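Local coordinates for protein bacterial leucyl aminopeptidase (Legionella pneumophila, PDB 6ESL) that probably removes N-terminal amino acids, leucine among them, from peptides as a zinc-dependent aminopeptidase of the M28 family, at residues I34-K39 against I50-D56; T136-M140 against G224-S228; R216-D222 against H362-M368. One frame throughout, in Å; residues are numbered along the deposited sequence.

How the contacts relate
Following the chain from the N terminus, contact 1 closes first: 34-39 meets 50-56 across only ten intervening residues, tying the chain after helix 28-31 to strand 47-53 of the small antiparallel sheet. It is complete before the others open, and its centre lies about 64 Å from that of contact 2 and about 67 Å from that of contact 3. Those two cross along the chain, since 216-222 falls between 136-140 and 224-228 while 362-368 follows both. Contact 2 ties helix 130-142 to helix 220-239; contact 3 ties the start of that helix to the loop before helix 373-391. Their centres are about 11 Å apart, and Leu137 CD1 lies 3.6 Å from Ala220 O.

Contact 1 (I34-K39 against I50-D56); sequences ITVPHK and IDVLSSD
Two backbone hydrogen bonds join Lys39 and Asp51: Lys39 N donates to Asp51 O at 3.0 Å, and Asp51 N returns the bond to Lys39 O at 2.9 Å. Both donors lie in the plane of the carbonyl they meet, as expected for an antiparallel hydrogen-bonded pair. A CA-H...O contact from His38 CA to Asp51 O, 3.2 Å, adds to the polar set. Within 34-39, His38 ND1 donates to Val36 O at 2.8 Å, which fixes the ring's rotation. The Lys39-Asp51 pair lies at the open end of the beta hairpin of strands 39-43 and 47-53, at the edge of the four-stranded antiparallel sheet; on its other side, strand 47-53 pairs with strand 21-27, whose Gln23 holds the carboxylate of Asp51.

Apolar packing covers the face opposite Lys39 and Asp51. Ile34 and Ile50 reach toward each other tip to tip, CD1 to CD1 at 3.8 Å, and Ile34 also touches helix 57-67. His38 CB lies 3.6 Å from Val52 CG1. Chi1 of 64° lodges CG between backbone N and carbonyl carbon, bringing the His38 ring edge to Ile50 CG2 and one face beneath Ile34 CG2.

The Asp56 carboxylate passes alongside Val36, OD2 4.1 Å from Val36 CB, the side chains running in opposite directions.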
loop_
_atom_site.group_PDB
_atom_site.type_symbol
_atom_site.label_atom_id
_atom_site.label_comp_id
_atom_site.label_asym_id
_atom_site.label_seq_id
_atom_site.Cartn_x
_atom_site.Cartn_y
_atom_site.Cartn_z
ATOM N N ILE B 34 13.659 26.330 -13.131
ATOM C CA ILE B 34 14.294 26.191 -14.456
ATOM C C ILE B 34 14.757 27.522 -14.946
ATOM O O ILE B 34 13.975 28.462 -14.971
ATOM C CB ILE B 34 13.329 25.544 -15.502
ATOM C CG1 ILE B 34 13.039 24.133 -15.113
ATOM C CG2 ILE B 34 13.952 25.585 -16.911
ATOM C CD1 ILE B 34 11.924 23.434 -15.880
ATOM N N THR B 35 16.021 27.626 -15.344
ATOM C CA THR B 35 16.542 28.843 -16.004
ATOM C C THR B 35 17.097 28.683 -17.423
ATOM O O THR B 35 17.469 29.679 -18.047
ATOM C CB THR B 35 17.636 29.538 -15.174
ATOM O OG1 THR B 35 18.771 28.684 -15.063
ATOM C CG2 THR B 35 17.088 29.874 -13.784
ATOM N N VAL B 36 17.162 27.466 -17.959
ATOM C CA VAL B 36 17.394 27.329 -19.393
ATOM C C VAL B 36 16.195 27.961 -20.165
ATOM O O VAL B 36 15.051 28.021 -19.658
ATOM C CB VAL B 36 17.646 25.844 -19.819
ATOM C CG1 VAL B 36 18.730 25.151 -18.948
ATOM C CG2 VAL B 36 16.413 25.016 -19.763
ATOM N N PRO B 37 16.436 28.420 -21.390
ATOM C CA PRO B 37 15.315 28.859 -22.234
ATOM C C PRO B 37 14.245 27.778 -22.437
ATOM O O PRO B 37 14.566 26.585 -22.603
ATOM C CB PRO B 37 15.994 29.210 -23.566
ATOM C CG PRO B 37 17.472 29.338 -23.298
ATOM C CD PRO B 37 17.749 28.537 -22.056
ATOM N N HIS B 38 12.988 28.161 -22.336
ATOM C CA HIS B 38 11.887 27.219 -22.431
ATOM C C HIS B 38 10.570 27.939 -22.696
ATOM O O HIS B 38 10.401 29.082 -22.270
ATOM C CB HIS B 38 11.776 26.308 -21.160
ATOM C CG HIS B 38 11.449 27.043 -19.887
ATOM N ND1 HIS B 38 12.323 27.933 -19.284
ATOM C CD2 HIS B 38 10.335 27.021 -19.112
ATOM C CE1 HIS B 38 11.757 28.437 -18.199
ATOM N NE2 HIS B 38 10.552 27.900 -18.069
ATOM N N LYS B 39 9.650 27.292 -23.398
ATOM C CA LYS B 39 8.347 27.821 -23.646
ATOM C C LYS B 39 7.384 27.005 -22.893
ATOM O O LYS B 39 7.476 25.799 -22.896
ATOM C CB LYS B 39 7.925 27.703 -25.127
ATOM C CG LYS B 39 8.673 28.515 -26.113
ATOM C CD LYS B 39 8.167 28.288 -27.575
ATOM C CE LYS B 39 8.954 29.170 -28.562
ATOM N NZ LYS B 39 8.599 29.044 -30.001
ATOM N N ILE B 50 6.649 21.936 -20.926
ATOM C CA ILE B 50 7.516 22.900 -21.490
ATOM C C ILE B 50 8.199 22.358 -22.740
ATOM O O ILE B 50 8.295 21.142 -22.913
ATOM C CB ILE B 50 8.622 23.357 -20.502
ATOM C CG1 ILE B 50 9.576 22.204 -20.087
ATOM C CG2 ILE B 50 7.967 23.933 -19.241
ATOM C CD1 ILE B 50 10.811 22.713 -19.393
ATOM N N ASP B 51 8.617 23.268 -23.580
ATOM C CA ASP B 51 9.407 22.953 -24.732
ATOM C C ASP B 51 10.791 23.454 -24.469
ATOM O O ASP B 51 10.957 24.647 -24.101
ATOM C CB ASP B 51 8.830 23.739 -25.978
ATOM C CG ASP B 51 9.564 23.418 -27.239
ATOM O OD1 ASP B 51 10.598 24.028 -27.506
ATOM O OD2 ASP B 51 9.185 22.447 -27.905
ATOM N N VAL B 52 11.781 22.664 -24.795
ATOM C CA VAL B 52 13.152 23.058 -24.614
ATOM C C VAL B 52 14.015 22.468 -25.687
ATOM O O VAL B 52 13.608 21.577 -26.348
ATOM C CB VAL B 52 13.698 22.531 -23.283
ATOM C CG1 VAL B 52 12.887 23.076 -22.148
ATOM C CG2 VAL B 52 13.678 21.016 -23.265
ATOM N N LEU B 53 15.203 22.992 -25.877
ATOM C CA LEU B 53 16.134 22.397 -26.805
ATOM C C LEU B 53 16.600 21.067 -26.225
ATOM O O LEU B 53 16.776 20.959 -25.036
ATOM C CB LEU B 53 17.370 23.235 -26.934
ATOM C CG LEU B 53 17.378 24.568 -27.657
ATOM C CD1 LEU B 53 18.820 24.908 -27.901
ATOM C CD2 LEU B 53 16.631 24.449 -28.954
ATOM N N SER B 54 16.890 20.077 -27.059
ATOM C CA SER B 54 17.387 18.780 -26.587
ATOM C C SER B 54 18.744 18.846 -25.914
ATOM O O SER B 54 19.064 18.048 -25.077
ATOM C CB SER B 54 17.389 17.711 -27.668
ATOM O OG SER B 54 18.294 18.023 -28.662
ATOM N N SER B 55 19.549 19.788 -26.335
ATOM C CA SER B 55 20.835 20.031 -25.776
ATOM C C SER B 55 20.772 20.524 -24.324
ATOM O O SER B 55 21.763 20.604 -23.699
ATOM C CB SER B 55 21.563 21.059 -26.639
ATOM O OG SER B 55 20.886 22.263 -26.633
ATOM N N ASP B 56 19.619 20.935 -23.841
ATOM C CA ASP B 56 19.442 21.434 -22.472
ATOM C C ASP B 56 18.799 20.415 -21.534
ATOM O O ASP B 56 18.650 20.729 -20.344
ATOM C CB ASP B 56 18.595 22.758 -22.485
ATOM C CG ASP B 56 19.302 23.907 -23.049
ATOM O OD1 ASP B 56 20.531 24.023 -22.986
ATOM O OD2 ASP B 56 18.635 24.816 -23.621
#

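Contact 2 (T136-M140 against G224-S228); sequences TLTHM and GSGSS
Met140 reaches from helix 130-142 to Ser227 and Ser228 on helix 220-239. Its CB points toward the other helix, and CG stands anti to the carbonyl carbon (chi1 -74°). SD then lies 3.5 Å from Ser227 CB, with Ser228 OG farther off. The bend at chi3 (73°) turns CE back onto the same serine, 3.6 Å from Ser227 CB and slightly more from its OG, so sulfur and methyl both lie against one small side chain. That hydroxyl is bonded to Asp223 O, a turn back in its own helix.

One turn earlier, Leu137 lays CD1 on bare backbone, 3.5 Å from Gly224 C; the absence of a side chain at Gly224 permits this approach. Thr136 brings CG2 within 3.3 Å of Ser228 OG. The serine hydroxyl is itself directed back into its helix, donating to Gly224 O at 2.9 Å from above the carbonyl plane, while Ser228 N reaches the same oxygen from the opposite face. A water spans the helices, 2.7 Å from Thr136 OG1 and donating to Ser228 O; Thr136 OG1 is also bonded to Asn132 O.

The short axes approach to 9.1 Å at 134° between their N-to-C directions, ordinary, obliquely antiparallel helix packing. Helix 220-239 belongs to the M28 peptidase domain and carries the zinc ligand Asp222 in its first turn, so helix 130-142 packs on the helix that starts at the metal site. Helix 151-170 touches Thr136 and Met140 through Trp159, helix 373-391 places Met376 against Leu137 and Ser225, and Trp252 of strand 248-253 donates to Ser227 O.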
loop_
_atom_site.group_PDB
_atom_site.type_symbol
_atom_site.label_atom_id
_atom_site.label_comp_id
_atom_site.label_asym_id
_atom_site.label_seq_id
_atom_site.Cartn_x
_atom_site.Cartn_y
_atom_site.Cartn_z
ATOM N N THR B 136 -12.106 -7.924 30.779
ATOM C CA THR B 136 -12.982 -7.022 30.007
ATOM C C THR B 136 -13.867 -7.789 29.050
ATOM O O THR B 136 -15.083 -7.561 28.930
ATOM C CB THR B 136 -12.140 -5.978 29.282
ATOM O OG1 THR B 136 -11.448 -5.195 30.249
ATOM C CG2 THR B 136 -13.008 -5.056 28.431
ATOM N N LEU B 137 -13.269 -8.724 28.351
ATOM C CA LEU B 137 -13.972 -9.587 27.380
ATOM C C LEU B 137 -15.023 -10.492 28.069
ATOM O O LEU B 137 -16.148 -10.734 27.564
ATOM C CB LEU B 137 -12.963 -10.386 26.604
ATOM C CG LEU B 137 -13.562 -11.153 25.424
ATOM C CD1 LEU B 137 -14.347 -10.341 24.440
ATOM C CD2 LEU B 137 -12.425 -11.804 24.694
ATOM N N THR B 138 -14.651 -10.981 29.244
ATOM C CA THR B 138 -15.609 -11.737 30.057
ATOM C C THR B 138 -16.825 -10.884 30.316
ATOM O O THR B 138 -17.932 -11.316 30.078
ATOM C CB THR B 138 -14.932 -12.262 31.329
ATOM O OG1 THR B 138 -13.912 -13.192 30.898
ATOM C CG2 THR B 138 -15.946 -12.947 32.336
ATOM N N HIS B 139 -16.617 -9.669 30.770
ATOM C CA HIS B 139 -17.780 -8.821 31.075
ATOM C C HIS B 139 -18.551 -8.487 29.794
ATOM O O HIS B 139 -19.776 -8.639 29.711
ATOM C CB HIS B 139 -17.305 -7.548 31.724
ATOM C CG HIS B 139 -18.439 -6.709 32.224
ATOM N ND1 HIS B 139 -19.121 -5.826 31.399
ATOM C CD2 HIS B 139 -19.083 -6.695 33.420
ATOM C CE1 HIS B 139 -20.113 -5.284 32.084
ATOM N NE2 HIS B 139 -20.101 -5.779 33.304
ATOM N N MET B 140 -17.848 -8.088 28.723
ATOM C CA MET B 140 -18.587 -7.645 27.501
ATOM C C MET B 140 -19.401 -8.780 26.951
ATOM O O MET B 140 -20.544 -8.567 26.580
ATOM C CB MET B 140 -17.637 -7.134 26.420
ATOM C CG MET B 140 -17.066 -5.773 26.744
ATOM S SD MET B 140 -16.232 -5.003 25.328
ATOM C CE MET B 140 -17.588 -4.509 24.250
ATOM N N GLY B 224 -15.912 -7.737 20.663
ATOM C CA GLY B 224 -15.475 -7.790 22.037
ATOM C C GLY B 224 -13.953 -7.717 22.148
ATOM O O GLY B 224 -13.413 -7.001 22.961
ATOM N N SER B 225 -13.290 -8.514 21.295
ATOM C CA SER B 225 -11.830 -8.635 21.318
ATOM C C SER B 225 -11.195 -7.278 21.064
ATOM O O SER B 225 -10.342 -6.840 21.831
ATOM C CB SER B 225 -11.388 -9.680 20.303
ATOM O OG SER B 225 -11.733 -9.308 18.950
ATOM N N GLY B 226 -11.584 -6.593 20.023
ATOM C CA GLY B 226 -10.985 -5.307 19.764
ATOM C C GLY B 226 -11.290 -4.292 20.853
ATOM O O GLY B 226 -10.412 -3.515 21.272
ATOM N N SER B 227 -12.553 -4.275 21.258
ATOM C CA SER B 227 -12.996 -3.349 22.342
ATOM C C SER B 227 -12.135 -3.543 23.618
ATOM O O SER B 227 -11.758 -2.557 24.298
ATOM C CB SER B 227 -14.441 -3.640 22.629
ATOM O OG SER B 227 -15.315 -3.254 21.608
ATOM N N SER B 228 -11.755 -4.802 23.884
ATOM C CA SER B 228 -10.961 -5.121 25.069
ATOM C C SER B 228 -9.509 -4.867 24.922
ATOM O O SER B 228 -8.821 -4.413 25.859
ATOM C CB SER B 228 -11.147 -6.585 25.511
ATOM O OG SER B 228 -12.523 -6.896 25.712
HETATM O O HOH W 1 -9.217 -4.681 28.805
#

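Contact 3 (R216-D222 against H362-M368); sequences RMPGAGD and HTSSDKM. With ZN (zinc ion), chain E; ZN (zinc ion), chain F.
Asp366 grips the first turn of helix 220-239, where Gly219 is the N-cap residue and Asp222 bridges the two zinc ions of an M28 metallopeptidase site. Asp366 O accepts from Ala220 N at 3.0 Å, the donor standing above the carbonyl plane. Because CG is anti to the backbone N (chi1 180°), the carboxylate extends to the next two amides: OD1 takes Gly221 N at 2.8 Å on its syn side, tilted out of plane, and OD2 takes Asp222 N at 3.1 Å through its syn lone pair, nearly straight. Three successive N-H groups are thus satisfied by one residue, and its charge would probably be favoured at a helix N terminus. At the other end of the contact, Ser364 OG donates to Arg216 O in the carbonyl plane.

Water links the segments too, one accepting from Gly219 N and donating to Thr363 O.

Apolar contacts accompany these bonds. Pro218 lays its ring along Ser364 O and Asp366 O, and Ala220 CB reaches Met368 CG. Bent at chi2 (-75°), Met217 sets SD 3.6 Å from Thr363 O, and its CE meets His362 O.

The His362 ring bonds through ND1 to Asp65 of the second subunit. Its NE2 lies 3.1 Å from Asp222 OD2, carboxylate and ring planes 40° apart, and the chain E zinc stands at the ring edge, in plane. Asp222 OD2 binds that zinc, shared with Glu257, at 2.5 Å. Asp222 OD1 lies 2.0 Å from the chain F zinc, shared with His209 and Asp284, which also holds a water oxygen at 2.2 Å.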
loop_
_atom_site.group_PDB
_atom_site.type_symbol
_atom_site.label_atom_id
_atom_site.label_comp_id
_atom_site.label_asym_id
_atom_site.label_seq_id
_atom_site.Cartn_x
_atom_site.Cartn_y
_atom_site.Cartn_z
ATOM N N ARG B 216 -29.023 -13.790 20.800
ATOM C CA ARG B 216 -27.953 -14.096 21.721
ATOM C C ARG B 216 -26.634 -14.000 20.988
ATOM O O ARG B 216 -26.254 -14.903 20.242
ATOM C CB ARG B 216 -28.056 -15.538 22.212
ATOM C CG ARG B 216 -26.967 -15.937 23.194
ATOM C CD ARG B 216 -27.011 -15.077 24.446
ATOM N NE ARG B 216 -25.958 -15.434 25.392
ATOM C CZ ARG B 216 -24.748 -14.885 25.407
ATOM N NH1 ARG B 216 -24.433 -13.948 24.523
ATOM N NH2 ARG B 216 -23.851 -15.272 26.304
ATOM N N MET B 217 -25.935 -12.897 21.208
ATOM C CA MET B 217 -24.630 -12.649 20.532
ATOM C C MET B 217 -23.581 -12.250 21.528
ATOM O O MET B 217 -23.432 -11.106 21.892
ATOM C CB MET B 217 -24.875 -11.528 19.517
ATOM C CG MET B 217 -25.853 -11.887 18.457
ATOM S SD MET B 217 -25.163 -13.012 17.246
ATOM C CE MET B 217 -26.632 -13.551 16.353
ATOM N N PRO B 218 -22.848 -13.236 22.038
ATOM C CA PRO B 218 -21.688 -12.897 22.888
ATOM C C PRO B 218 -20.646 -11.983 22.216
ATOM O O PRO B 218 -19.936 -11.250 22.888
ATOM C CB PRO B 218 -21.040 -14.259 23.204
ATOM C CG PRO B 218 -21.953 -15.262 22.663
ATOM C CD PRO B 218 -22.930 -14.653 21.696
ATOM N N GLY B 219 -20.556 -12.045 20.915
ATOM C CA GLY B 219 -19.659 -11.157 20.190
ATOM C C GLY B 219 -18.255 -11.107 20.671
ATOM O O GLY B 219 -17.688 -10.048 20.823
ATOM N N ALA B 220 -17.685 -12.273 20.956
ATOM C CA ALA B 220 -16.376 -12.286 21.527
ATOM C C ALA B 220 -15.319 -11.730 20.553
ATOM O O ALA B 220 -14.527 -10.854 20.887
ATOM C CB ALA B 220 -16.060 -13.704 22.002
ATOM N N GLY B 221 -15.218 -12.395 19.420
ATOM C CA GLY B 221 -14.322 -11.984 18.345
ATOM C C GLY B 221 -14.756 -10.665 17.758
ATOM O O GLY B 221 -13.962 -9.694 17.735
ATOM N N ASP B 222 -16.006 -10.640 17.344
ATOM C CA ASP B 222 -16.523 -9.408 16.790
ATOM C C ASP B 222 -17.530 -8.713 17.628
ATOM O O ASP B 222 -18.701 -9.080 17.616
ATOM C CB ASP B 222 -17.146 -9.863 15.455
ATOM C CG ASP B 222 -17.607 -8.739 14.571
ATOM O OD1 ASP B 222 -17.189 -7.569 14.752
ATOM O OD2 ASP B 222 -18.407 -9.044 13.673
ATOM N N HIS B 362 -20.987 -13.300 13.966
ATOM C CA HIS B 362 -22.421 -13.023 13.815
ATOM C C HIS B 362 -23.324 -14.185 14.197
ATOM O O HIS B 362 -24.354 -14.353 13.644
ATOM C CB HIS B 362 -22.816 -12.477 12.417
ATOM C CG HIS B 362 -22.072 -11.267 12.004
ATOM N ND1 HIS B 362 -21.911 -10.914 10.694
ATOM C CD2 HIS B 362 -21.459 -10.318 12.724
ATOM C CE1 HIS B 362 -21.229 -9.801 10.625
ATOM N NE2 HIS B 362 -20.940 -9.418 11.844
ATOM N N THR B 363 -22.883 -15.000 15.136
ATOM C CA THR B 363 -23.640 -16.139 15.640
ATOM C C THR B 363 -23.462 -16.246 17.132
ATOM O O THR B 363 -22.647 -15.583 17.689
ATOM C CB THR B 363 -23.204 -17.510 15.072
ATOM O OG1 THR B 363 -21.986 -17.940 15.669
ATOM C CG2 THR B 363 -23.065 -17.504 13.574
ATOM N N SER B 364 -24.303 -17.043 17.766
ATOM C CA SER B 364 -24.163 -17.320 19.199
ATOM C C SER B 364 -22.946 -18.095 19.522
ATOM O O SER B 364 -22.618 -18.161 20.656
ATOM C CB SER B 364 -25.378 -18.179 19.707
ATOM O OG SER B 364 -26.516 -17.425 19.362
ATOM N N SER B 365 -22.261 -18.653 18.553
ATOM C CA SER B 365 -21.030 -19.393 18.856
ATOM C C SER B 365 -19.797 -18.505 18.848
ATOM O O SER B 365 -18.710 -19.025 18.915
ATOM C CB SER B 365 -20.850 -20.470 17.816
ATOM O OG SER B 365 -21.816 -21.439 17.957
ATOM N N ASP B 366 -19.952 -17.194 18.688
ATOM C CA ASP B 366 -18.819 -16.302 18.662
ATOM C C ASP B 366 -18.459 -16.084 20.108
ATOM O O ASP B 366 -18.697 -15.082 20.681
ATOM C CB ASP B 366 -19.092 -14.989 17.906
ATOM C CG ASP B 366 -17.891 -14.042 17.879
ATOM O OD1 ASP B 366 -16.794 -14.390 18.292
ATOM O OD2 ASP B 366 -18.055 -12.923 17.477
ATOM N N LYS B 367 -17.796 -17.100 20.633
ATOM C CA LYS B 367 -17.403 -17.176 22.019
ATOM C C LYS B 367 -15.924 -17.039 22.317
ATOM O O LYS B 367 -15.096 -17.437 21.565
ATOM C CB LYS B 367 -17.888 -18.492 22.614
ATOM C CG LYS B 367 -19.384 -18.617 22.725
ATOM C CD LYS B 367 -19.801 -19.956 23.260
ATOM C CE LYS B 367 -21.214 -20.271 22.859
ATOM N NZ LYS B 367 -21.675 -21.622 23.247
ATOM N N MET B 368 -15.667 -16.622 23.537
ATOM C CA MET B 368 -14.370 -16.326 24.075
ATOM C C MET B 368 -13.376 -17.493 23.990
ATOM O O MET B 368 -12.219 -17.325 23.696
ATOM C CB MET B 368 -14.617 -16.083 25.529
ATOM C CG MET B 368 -15.379 -14.874 25.801
ATOM S SD MET B 368 -15.678 -14.745 27.539
ATOM C CE MET B 368 -14.037 -14.348 27.958
HETATM ZN ZN ZN E . -18.867 -7.005 12.328
HETATM ZN ZN ZN F . -16.688 -6.073 13.587
HETATM O O HOH W 2 -22.003 -12.888 18.427
HETATM O O HOH W 3 -20.248 -11.914 16.438
HETATM O O HOH W 4 -15.964 -7.422 12.023
#